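Uncharacterized N-acetyltransferase D2E76_00625 (Mycobacteroides abscessus, PDB 6YCA) probably transfers acetyl groups from acetyl coenzyme A, which it binds, to amine acceptors as a GNAT-family Eis enzyme, but is apparently unable to modify aminoglycosides. Local coordinates at residues T156-R161 against A300-R305; V231-Q236 against G267-L272; R247-D252 against D273-I278. All blocks are in the same frame, centred on the assembly; numbering follows the deposited sequence.

All three interactions lie in the same part of the chain, among neighbouring strands in the order 299-312, 149-160, 277-284, 248-256 and 229-235, with helix 259-270 packed against them. Interaction 1 joins the first two strands; its centre is about 12 Å from that of interaction 3 and about 15 Å from that of interaction 2. Interactions 2 and 3 are only about 6 Å apart, centre to centre, and their segments alternate along the chain; both fall between the two segments of interaction 1 in the sequence. R161 ties them together by bonding to V275 and L270. Interactions 2 and 3 also touch the fourth subunit, whose acetyl coenzyme A reaches D273.

Interaction 1: T156-R161 against A300-R305; sequences TYRIQR and AVAGIR
Strand 156-160 meets strand 300-305 in antiparallel fashion, R158 pairing with A300 and Y157 with V301, while the short axes approach to 4.4 Å with their directions 152° apart. R158 and A300 form a hydrogen-bonded pair in which each backbone amide reaches the other's carbonyl, R158 N to A300 O at 2.8 Å and A300 N to R158 O at 2.9 Å. The next pair, Y157 with V301, is non-hydrogen-bonded. Beyond it A302 and G303 together face T156, a beta bulge: A302 N bonds to T156 O and T156 N to G303 O. G303 takes backbone angles that by themselves call for glycine.

Y157 and V301 stand next to each other on one face, Y157 CE2 touching V301 CG2 at 3.9 Å. The ring leans there because its CG stands anti to the carbonyl carbon (chi1 -58°), and it presents itself obliquely to the methyl. Its hydroxyl is held by the backbone O of P284. On the other face the small methyl of A302 is flanked by two longer neighbours, R158 CG at 4.1 Å from A302 CB and T156 CG2 at 4.2 Å from the same atom. The aliphatic root of R158 makes this contact, and its guanidinium end leads away from 300-305, toward V277 of strand 277-284.

Strand 149-160 is bordered on its other edge by strand 277-284, through backbone bonds of Y157 with L280 and I159 with I278. Strand 299-312 in turn runs alongside strand 132-135 of the first GNAT region, consistent with strand sharing between the two GNAT regions, and its I304 packs on I304 of the second subunit.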
loop_
_atom_site.group_PDB
_atom_site.type_symbol
_atom_site.label_atom_id
_atom_site.label_comp_id
_atom_site.label_asym_id
_atom_site.label_seq_id
_atom_site.Cartn_x
_atom_site.Cartn_y
_atom_site.Cartn_z
ATOM N N THR A 156 18.235 9.632 8.395
ATOM C CA THR A 156 17.772 9.892 7.041
ATOM C C THR A 156 16.657 10.924 7.083
ATOM O O THR A 156 15.657 10.734 7.782
ATOM C CB THR A 156 17.228 8.618 6.415
ATOM O OG1 THR A 156 18.210 7.587 6.531
ATOM C CG2 THR A 156 16.919 8.854 4.942
ATOM N N TYR A 157 16.820 12.000 6.325
ATOM C CA TYR A 157 15.863 13.091 6.307
ATOM C C TYR A 157 15.154 13.167 4.959
ATOM O O TYR A 157 15.774 12.985 3.908
ATOM C CB TYR A 157 16.577 14.416 6.571
ATOM C CG TYR A 157 17.308 14.438 7.888
ATOM C CD1 TYR A 157 18.595 13.932 7.992
ATOM C CD2 TYR A 157 16.713 14.958 9.027
ATOM C CE1 TYR A 157 19.273 13.945 9.193
ATOM C CE2 TYR A 157 17.385 14.980 10.233
ATOM C CZ TYR A 157 18.667 14.473 10.310
ATOM O OH TYR A 157 19.344 14.487 11.505
ATOM N N ARG A 158 13.849 13.430 5.003
ATOM C CA ARG A 158 13.058 13.783 3.830
ATOM C C ARG A 158 12.574 15.214 4.007
ATOM O O ARG A 158 11.871 15.521 4.977
ATOM C CB ARG A 158 11.840 12.879 3.643
ATOM C CG ARG A 158 12.055 11.507 3.046
ATOM C CD ARG A 158 10.672 10.881 2.893
ATOM N NE ARG A 158 9.818 11.682 2.015
ATOM C CZ ARG A 158 8.489 11.577 1.946
ATOM N NH1 ARG A 158 7.841 10.706 2.716
ATOM N NH2 ARG A 158 7.798 12.357 1.120
ATOM N N ILE A 159 12.969 16.084 3.085
ATOM C CA ILE A 159 12.601 17.493 3.109
ATOM C C ILE A 159 11.579 17.728 2.008
ATOM O O ILE A 159 11.821 17.380 0.847
ATOM C CB ILE A 159 13.832 18.386 2.895
ATOM C CG1 ILE A 159 14.886 18.109 3.970
ATOM C CG2 ILE A 159 13.420 19.849 2.898
ATOM C CD1 ILE A 159 16.157 18.917 3.797
ATOM N N GLN A 160 10.436 18.304 2.368
ATOM C CA GLN A 160 9.454 18.739 1.378
ATOM C C GLN A 160 9.859 20.146 0.950
ATOM O O GLN A 160 9.625 21.119 1.672
ATOM C CB GLN A 160 8.038 18.682 1.940
ATOM C CG GLN A 160 6.996 18.214 0.922
ATOM C CD GLN A 160 5.579 18.636 1.282
ATOM O OE1 GLN A 160 4.904 19.316 0.502
ATOM N NE2 GLN A 160 5.115 18.227 2.462
ATOM N N ARG A 161 10.491 20.251 -0.225
ATOM C CA ARG A 161 11.182 21.483 -0.609
ATOM C C ARG A 161 10.257 22.694 -0.651
ATOM O O ARG A 161 10.696 23.808 -0.347
ATOM C CB ARG A 161 11.898 21.309 -1.949
ATOM C CG ARG A 161 12.842 22.450 -2.296
ATOM C CD ARG A 161 13.381 22.300 -3.702
ATOM N NE ARG A 161 12.339 22.496 -4.708
ATOM C CZ ARG A 161 11.984 23.676 -5.204
ATOM N NH1 ARG A 161 12.589 24.782 -4.794
ATOM N NH2 ARG A 161 11.025 23.747 -6.118
ATOM N N ALA A 300 11.603 15.793 7.813
ATOM C CA ALA A 300 11.129 14.614 8.519
ATOM C C ALA A 300 12.243 13.585 8.597
ATOM O O ALA A 300 12.968 13.364 7.621
ATOM C CB ALA A 300 9.919 13.990 7.809
ATOM N N VAL A 301 12.377 12.960 9.762
ATOM C CA VAL A 301 13.331 11.874 9.947
ATOM C C VAL A 301 12.684 10.599 9.413
ATOM O O VAL A 301 11.694 10.117 9.966
ATOM C CB VAL A 301 13.742 11.729 11.415
ATOM C CG1 VAL A 301 14.597 10.483 11.608
ATOM C CG2 VAL A 301 14.490 12.970 11.869
ATOM N N ALA A 302 13.208 10.084 8.304
ATOM C CA ALA A 302 12.678 8.876 7.686
ATOM C C ALA A 302 13.283 7.598 8.256
ATOM O O ALA A 302 12.877 6.504 7.848
ATOM C CB ALA A 302 12.870 8.919 6.165
ATOM N N GLY A 303 14.237 7.709 9.181
ATOM C CA GLY A 303 14.835 6.536 9.789
ATOM C C GLY A 303 16.120 6.822 10.534
ATOM O O GLY A 303 16.826 7.785 10.222
ATOM N N ILE A 304 16.427 6.004 11.537
ATOM C CA ILE A 304 17.668 6.113 12.299
ATOM C C ILE A 304 18.218 4.712 12.512
ATOM O O ILE A 304 17.480 3.808 12.920
ATOM C CB ILE A 304 17.463 6.828 13.648
ATOM C CG1 ILE A 304 17.238 8.323 13.423
ATOM C CG2 ILE A 304 18.649 6.593 14.562
ATOM C CD1 ILE A 304 17.065 9.107 14.695
ATOM N N ARG A 305 19.512 4.533 12.243
ATOM C CA ARG A 305 20.135 3.220 12.299
ATOM C C ARG A 305 21.503 3.348 12.955
ATOM O O ARG A 305 22.144 4.403 12.889
ATOM C CB ARG A 305 20.255 2.613 10.893
ATOM C CG ARG A 305 20.636 1.136 10.864
ATOM C CD ARG A 305 20.458 0.554 9.464
ATOM N NE ARG A 305 20.686 -0.889 9.415
ATOM C CZ ARG A 305 19.738 -1.803 9.611
ATOM N NH1 ARG A 305 18.496 -1.425 9.883
ATOM N NH2 ARG A 305 20.028 -3.099 9.541
#

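Interaction 2: V231-Q236 against G267-L272; sequences VRYRPQ and GHLLDL
Y233 and H268 share one hydrogen bond, Y233 OH to H268 NE2 at 2.9 Å; it is almost straight (178°), and either group could be the donor. The hydroxyl meets the imidazole at its edge, the ring planes inclined by 44° and neither ring over the other. R44 NH2 of the fourth subunit also bonds to this hydroxyl, gripping the buried OH from two chains.

These residues pack the end of helix 259-270 against strand 229-235 within the second GNAT region, with L269 also resting on I278 of strand 277-284.

The apolar contacts come from one side of the ring. L269 lays its CD2 over one ring face in a CH-pi contact, 4.0 Å from the centroid and displaced toward the CD1 side of the rim. With CG placed between the backbone N and the carbonyl carbon (chi1 55°), Y233 carries its ring out to meet the leucine. The other methyl of L269, CD1, lies 4.2 Å from V231 CG2. L272, just past the helix, points back against Y233, with CD1 set obliquely by the hydroxyl end, on the same side as L269, 3.6 Å from Y233 CZ. It also packs on V47 of the fourth subunit.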
loop_
_atom_site.group_PDB
_atom_site.type_symbol
_atom_site.label_atom_id
_atom_site.label_comp_id
_atom_site.label_asym_id
_atom_site.label_seq_id
_atom_site.Cartn_x
_atom_site.Cartn_y
_atom_site.Cartn_z
ATOM N N VAL A 231 28.557 18.645 -2.504
ATOM C CA VAL A 231 27.354 17.836 -2.322
ATOM C C VAL A 231 27.076 17.063 -3.607
ATOM O O VAL A 231 27.112 17.628 -4.703
ATOM C CB VAL A 231 26.132 18.680 -1.894
ATOM C CG1 VAL A 231 25.853 19.779 -2.893
ATOM C CG2 VAL A 231 24.916 17.800 -1.721
ATOM N N ARG A 232 26.825 15.761 -3.465
ATOM C CA ARG A 232 26.439 14.877 -4.560
ATOM C C ARG A 232 24.974 14.503 -4.404
ATOM O O ARG A 232 24.538 14.147 -3.305
ATOM C CB ARG A 232 27.257 13.590 -4.524
ATOM C CG ARG A 232 28.628 13.649 -5.132
ATOM C CD ARG A 232 29.331 12.340 -4.832
ATOM N NE ARG A 232 28.536 11.190 -5.257
ATOM C CZ ARG A 232 28.882 10.357 -6.231
ATOM N NH1 ARG A 232 30.031 10.523 -6.874
ATOM N NH2 ARG A 232 28.089 9.339 -6.541
ATOM N N TYR A 233 24.218 14.576 -5.495
ATOM C CA TYR A 233 22.814 14.183 -5.460
ATOM C C TYR A 233 22.395 13.578 -6.793
ATOM O O TYR A 233 22.928 13.930 -7.848
ATOM C CB TYR A 233 21.884 15.334 -5.044
ATOM C CG TYR A 233 22.006 16.594 -5.873
ATOM C CD1 TYR A 233 22.947 17.568 -5.559
ATOM C CD2 TYR A 233 21.176 16.812 -6.964
ATOM C CE1 TYR A 233 23.053 18.729 -6.311
ATOM C CE2 TYR A 233 21.275 17.964 -7.719
ATOM C CZ TYR A 233 22.215 18.918 -7.392
ATOM O OH TYR A 233 22.313 20.063 -8.149
ATOM N N ARG A 234 21.419 12.670 -6.732
ATOM C CA ARG A 234 20.967 11.920 -7.891
ATOM C C ARG A 234 19.446 11.930 -7.981
ATOM O O ARG A 234 18.761 11.741 -6.969
ATOM C CB ARG A 234 21.446 10.466 -7.766
ATOM C CG ARG A 234 21.693 9.761 -9.088
ATOM C CD ARG A 234 22.372 8.414 -8.869
ATOM N NE ARG A 234 23.739 8.593 -8.378
ATOM C CZ ARG A 234 24.677 7.648 -8.382
ATOM N NH1 ARG A 234 25.887 7.916 -7.915
ATOM N NH2 ARG A 234 24.411 6.438 -8.858
ATOM N N PRO A 235 18.890 12.123 -9.178
ATOM C CA PRO A 235 17.435 12.017 -9.339
ATOM C C PRO A 235 17.005 10.558 -9.279
ATOM O O PRO A 235 17.735 9.653 -9.694
ATOM C CB PRO A 235 17.187 12.619 -10.728
ATOM C CG PRO A 235 18.458 12.386 -11.464
ATOM C CD PRO A 235 19.562 12.498 -10.436
ATOM N N GLN A 236 15.795 10.332 -8.763
ATOM C CA GLN A 236 15.302 8.970 -8.586
ATOM C C GLN A 236 14.570 8.400 -9.795
ATOM O O GLN A 236 15.202 7.888 -10.725
ATOM C CB GLN A 236 14.433 8.883 -7.332
ATOM C CG GLN A 236 15.182 9.210 -6.058
ATOM C CD GLN A 236 16.251 8.184 -5.750
ATOM O OE1 GLN A 236 17.443 8.423 -5.957
ATOM N NE2 GLN A 236 15.828 7.030 -5.251
ATOM N N GLY A 267 21.331 25.100 1.160
ATOM C CA GLY A 267 20.531 26.097 0.473
ATOM C C GLY A 267 20.448 25.874 -1.023
ATOM O O GLY A 267 19.411 26.139 -1.634
ATOM N N HIS A 268 21.525 25.367 -1.629
ATOM C CA HIS A 268 21.480 25.034 -3.047
ATOM C C HIS A 268 20.389 24.012 -3.328
ATOM O O HIS A 268 19.641 24.141 -4.305
ATOM C CB HIS A 268 22.829 24.479 -3.505
ATOM C CG HIS A 268 22.772 23.808 -4.842
ATOM N ND1 HIS A 268 22.869 24.501 -6.030
ATOM C CD2 HIS A 268 22.591 22.508 -5.179
ATOM C CE1 HIS A 268 22.768 23.655 -7.040
ATOM N NE2 HIS A 268 22.594 22.440 -6.549
ATOM N N LEU A 269 20.285 22.990 -2.474
ATOM C CA LEU A 269 19.261 21.966 -2.638
ATOM C C LEU A 269 17.866 22.545 -2.439
ATOM O O LEU A 269 16.943 22.229 -3.197
ATOM C CB LEU A 269 19.524 20.825 -1.654
ATOM C CG LEU A 269 20.838 20.066 -1.863
ATOM C CD1 LEU A 269 21.096 19.098 -0.725
ATOM C CD2 LEU A 269 20.804 19.315 -3.189
ATOM N N LEU A 270 17.693 23.404 -1.433
ATOM C CA LEU A 270 16.372 23.962 -1.173
ATOM C C LEU A 270 15.892 24.863 -2.301
ATOM O O LEU A 270 14.682 25.038 -2.460
ATOM C CB LEU A 270 16.378 24.744 0.140
ATOM C CG LEU A 270 16.820 23.989 1.396
ATOM C CD1 LEU A 270 16.811 24.918 2.593
ATOM C CD2 LEU A 270 15.931 22.780 1.645
ATOM N N ASP A 271 16.803 25.378 -3.120
ATOM C CA ASP A 271 16.471 26.315 -4.182
ATOM C C ASP A 271 16.485 25.662 -5.558
ATOM O O ASP A 271 16.356 26.361 -6.569
ATOM C CB ASP A 271 17.463 27.481 -4.157
ATOM C CG ASP A 271 16.904 28.743 -4.777
ATOM O OD1 ASP A 271 15.669 28.849 -4.925
ATOM O OD2 ASP A 271 17.707 29.629 -5.134
ATOM N N LEU A 272 16.632 24.340 -5.618
ATOM C CA LEU A 272 16.693 23.622 -6.884
ATOM C C LEU A 272 15.300 23.475 -7.485
ATOM O O LEU A 272 14.418 22.858 -6.879
ATOM C CB LEU A 272 17.302 22.242 -6.666
ATOM C CG LEU A 272 18.588 21.959 -7.426
ATOM C CD1 LEU A 272 19.510 21.081 -6.594
ATOM C CD2 LEU A 272 18.271 21.315 -8.751
#

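Interaction 3: R247-D252 against D273-I278; sequences RTISVD and DLVDVI. With ACO (acetyl coenzyme *a), chain M.
R247 is gripped on several sides by 274-276. Its NE donates to L274 O at 2.7 Å, with the acceptor close to the guanidinium plane; the chain bends at chi3 (-82°) to bring NE there. L274 CD2 lies over one face, 3.9 Å from R247 NH2. D276 OD2 sits over the opposite face, 3.6 Å from R247 NE, in a salt bridge of charges alone because no N-H points at it. The same oxygen accepts R247 N through its anti lone pair at 3.0 Å, a nearly straight bond (168°).

R247 O in turn accepts two amides, D276 N at 2.9 Å and V277 N at 3.0 Å. From here the segments run as parallel strands, T248 paired with V277 and I249 with I278; I249 N bonds to V277 O, and T248 OG1 packs beside V277 CB. This is the parallel seam of the beta-alpha-beta unit made by strand 248-256, helix 259-270 and strand 277-284 in the second GNAT region. On the face that carries I249 and I278, I249 CG2 meets V275 CG2 at 3.9 Å, and L269 of the helix touches I249, V251 and I278.

Further out, D273 OD2 receives the OAP hydroxyl of acetyl coenzyme A at 2.8 Å, and L274 packs beside the pantetheine arm. That cofactor is held by the fourth subunit, through S138 and T115 among others, putting 273-274 against a neighbour's cofactor site.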
loop_
_atom_site.group_PDB
_atom_site.type_symbol
_atom_site.label_atom_id
_atom_site.label_comp_id
_atom_site.label_asym_id
_atom_site.label_seq_id
_atom_site.Cartn_x
_atom_site.Cartn_y
_atom_site.Cartn_z
ATOM N N ARG A 247 8.676 14.564 -7.358
ATOM C CA ARG A 247 10.008 14.398 -7.928
ATOM C C ARG A 247 11.049 14.408 -6.813
ATOM O O ARG A 247 11.192 15.410 -6.106
ATOM C CB ARG A 247 10.284 15.495 -8.952
ATOM C CG ARG A 247 9.333 15.470 -10.141
ATOM C CD ARG A 247 9.592 16.623 -11.093
ATOM N NE ARG A 247 8.942 17.844 -10.628
ATOM C CZ ARG A 247 7.736 18.244 -11.014
ATOM N NH1 ARG A 247 7.035 17.517 -11.872
ATOM N NH2 ARG A 247 7.227 19.369 -10.533
ATOM N N THR A 248 11.783 13.310 -6.655
ATOM C CA THR A 248 12.719 13.160 -5.550
ATOM C C THR A 248 14.157 13.073 -6.052
ATOM O O THR A 248 14.438 12.419 -7.060
ATOM C CB THR A 248 12.399 11.876 -4.766
ATOM O OG1 THR A 248 11.028 11.891 -4.353
ATOM C CG2 THR A 248 13.298 11.739 -3.549
ATOM N N ILE A 249 15.066 13.739 -5.338
ATOM C CA ILE A 249 16.503 13.550 -5.501
ATOM C C ILE A 249 17.053 12.926 -4.224
ATOM O O ILE A 249 16.483 13.056 -3.136
ATOM C CB ILE A 249 17.273 14.842 -5.853
ATOM C CG1 ILE A 249 17.237 15.828 -4.685
ATOM C CG2 ILE A 249 16.731 15.470 -7.130
ATOM C CD1 ILE A 249 18.076 17.055 -4.909
ATOM N N SER A 250 18.199 12.266 -4.357
ATOM C CA SER A 250 18.841 11.574 -3.248
ATOM C C SER A 250 20.264 12.092 -3.095
ATOM O O SER A 250 21.066 11.999 -4.030
ATOM C CB SER A 250 18.858 10.069 -3.501
ATOM O OG SER A 250 19.409 9.390 -2.391
ATOM N N VAL A 251 20.578 12.613 -1.915
ATOM C CA VAL A 251 21.904 13.134 -1.602
ATOM C C VAL A 251 22.674 12.025 -0.894
ATOM O O VAL A 251 22.325 11.634 0.226
ATOM C CB VAL A 251 21.818 14.398 -0.734
ATOM C CG1 VAL A 251 23.201 14.870 -0.340
ATOM C CG2 VAL A 251 21.068 15.492 -1.454
ATOM N N ASP A 252 23.720 11.507 -1.543
ATOM C CA ASP A 252 24.514 10.434 -0.953
ATOM C C ASP A 252 25.741 10.922 -0.188
ATOM O O ASP A 252 26.270 10.172 0.641
ATOM C CB ASP A 252 24.921 9.400 -2.010
ATOM C CG ASP A 252 25.598 10.024 -3.203
ATOM O OD1 ASP A 252 25.626 11.266 -3.273
ATOM O OD2 ASP A 252 26.103 9.277 -4.068
ATOM N N ASP A 273 15.114 24.012 -8.686
ATOM C CA ASP A 273 13.803 24.022 -9.315
ATOM C C ASP A 273 13.433 22.618 -9.779
ATOM O O ASP A 273 14.301 21.791 -10.078
ATOM C CB ASP A 273 13.819 24.953 -10.523
ATOM C CG ASP A 273 13.801 26.409 -10.132
ATOM O OD1 ASP A 273 12.918 26.799 -9.337
ATOM O OD2 ASP A 273 14.681 27.160 -10.604
ATOM N N LEU A 274 12.124 22.360 -9.824
ATOM C CA LEU A 274 11.534 21.083 -10.225
ATOM C C LEU A 274 11.669 19.975 -9.190
ATOM O O LEU A 274 11.090 18.899 -9.368
ATOM C CB LEU A 274 12.082 20.586 -11.568
ATOM C CG LEU A 274 11.466 21.129 -12.848
ATOM C CD1 LEU A 274 12.086 20.428 -14.031
ATOM C CD2 LEU A 274 9.961 20.939 -12.829
ATOM N N VAL A 275 12.417 20.199 -8.117
ATOM C CA VAL A 275 12.594 19.170 -7.100
ATOM C C VAL A 275 11.503 19.328 -6.051
ATOM O O VAL A 275 11.278 20.428 -5.531
ATOM C CB VAL A 275 13.995 19.232 -6.476
ATOM C CG1 VAL A 275 14.116 18.207 -5.353
ATOM C CG2 VAL A 275 15.040 18.967 -7.538
ATOM N N ASP A 276 10.815 18.228 -5.752
ATOM C CA ASP A 276 9.748 18.196 -4.764
ATOM C C ASP A 276 10.193 17.653 -3.414
ATOM O O ASP A 276 9.793 18.191 -2.378
ATOM C CB ASP A 276 8.564 17.376 -5.290
ATOM C CG ASP A 276 7.851 18.055 -6.451
ATOM O OD1 ASP A 276 7.676 19.290 -6.396
ATOM O OD2 ASP A 276 7.475 17.359 -7.419
ATOM N N VAL A 277 11.005 16.597 -3.395
ATOM C CA VAL A 277 11.437 15.953 -2.161
ATOM C C VAL A 277 12.951 15.820 -2.186
ATOM O O VAL A 277 13.523 15.368 -3.182
ATOM C CB VAL A 277 10.793 14.563 -2.008
ATOM C CG1 VAL A 277 11.293 13.879 -0.753
ATOM C CG2 VAL A 277 9.284 14.678 -2.004
ATOM N N ILE A 278 13.600 16.198 -1.091
ATOM C CA ILE A 278 15.045 16.057 -0.946
ATOM C C ILE A 278 15.294 15.027 0.145
ATOM O O ILE A 278 14.861 15.209 1.289
ATOM C CB ILE A 278 15.708 17.400 -0.594
ATOM C CG1 ILE A 278 15.255 18.491 -1.569
ATOM C CG2 ILE A 278 17.222 17.268 -0.611
ATOM C CD1 ILE A 278 15.705 19.886 -1.171
HETATM N N1A ACO M . 8.202 28.152 -9.821
HETATM C C2A ACO M . 7.611 29.292 -9.439
HETATM N N3A ACO M . 7.792 30.518 -9.947
HETATM C C4A ACO M . 8.674 30.669 -10.970
HETATM C C5A ACO M . 9.351 29.548 -11.457
HETATM C C6A ACO M . 9.093 28.220 -10.838
HETATM N N6A ACO M . 9.743 27.119 -11.288
HETATM N N7A ACO M . 10.158 29.947 -12.453
HETATM C C8A ACO M . 9.989 31.281 -12.589
HETATM N N9A ACO M . 9.093 31.720 -11.691
HETATM C C1B ACO M . 8.646 33.128 -11.555
HETATM C C2B ACO M . 9.706 33.972 -10.855
HETATM O O2B ACO M . 9.494 33.964 -9.440
HETATM C C3B ACO M . 9.355 35.343 -11.434
HETATM O O3B ACO M . 8.239 35.862 -10.725
HETATM P P3B ACO M . 8.242 37.401 -10.264
HETATM O O7A ACO M . 9.427 37.618 -9.354
HETATM O O8A ACO M . 8.367 38.263 -11.497
HETATM O O9A ACO M . 6.949 37.694 -9.537
HETATM C C4B ACO M . 8.891 35.039 -12.855
HETATM O O4B ACO M . 8.444 33.685 -12.854
HETATM C C5B ACO M . 9.995 35.289 -13.876
HETATM O O5B ACO M . 11.154 34.604 -13.421
HETATM P P1A ACO M . 12.569 34.638 -14.171
HETATM O O1A ACO M . 13.609 35.251 -13.263
HETATM O O2A ACO M . 12.441 35.395 -15.472
HETATM O O3A ACO M . 12.921 33.099 -14.461
HETATM P P2A ACO M . 14.201 32.171 -14.172
HETATM O O4A ACO M . 15.463 32.826 -14.694
HETATM O O5A ACO M . 14.293 31.942 -12.681
HETATM O O6A ACO M . 13.942 30.768 -14.912
HETATM C CBP ACO M . 12.854 28.640 -15.139
HETATM C CCP ACO M . 12.701 30.093 -14.723
HETATM C CDP ACO M . 13.419 28.570 -16.551
HETATM C CEP ACO M . 11.497 27.956 -15.097
HETATM C CAP ACO M . 13.836 28.000 -14.155
HETATM O OAP ACO M . 13.277 28.055 -12.837
HETATM C C9P ACO M . 14.158 26.568 -14.490
HETATM O O9P ACO M . 15.106 26.296 -15.210
HETATM N N8P ACO M . 13.369 25.650 -13.936
HETATM C C7P ACO M . 13.548 24.221 -14.125
HETATM C C6P ACO M . 13.447 23.770 -15.576
HETATM C C5P ACO M . 12.067 23.982 -16.155
HETATM O O5P ACO M . 11.075 23.813 -15.466
HETATM N N4P ACO M . 12.004 24.367 -17.426
HETATM C C3P ACO M . 10.721 24.553 -18.069
HETATM C C2P ACO M . 10.404 23.410 -19.024
HETATM S S1P ACO M . 8.849 23.675 -19.808
HETATM C C ACO M . 9.311 23.471 -21.406
HETATM O O ACO M . 10.312 22.824 -21.669
HETATM C CH3 ACO M . 8.490 24.089 -22.498
#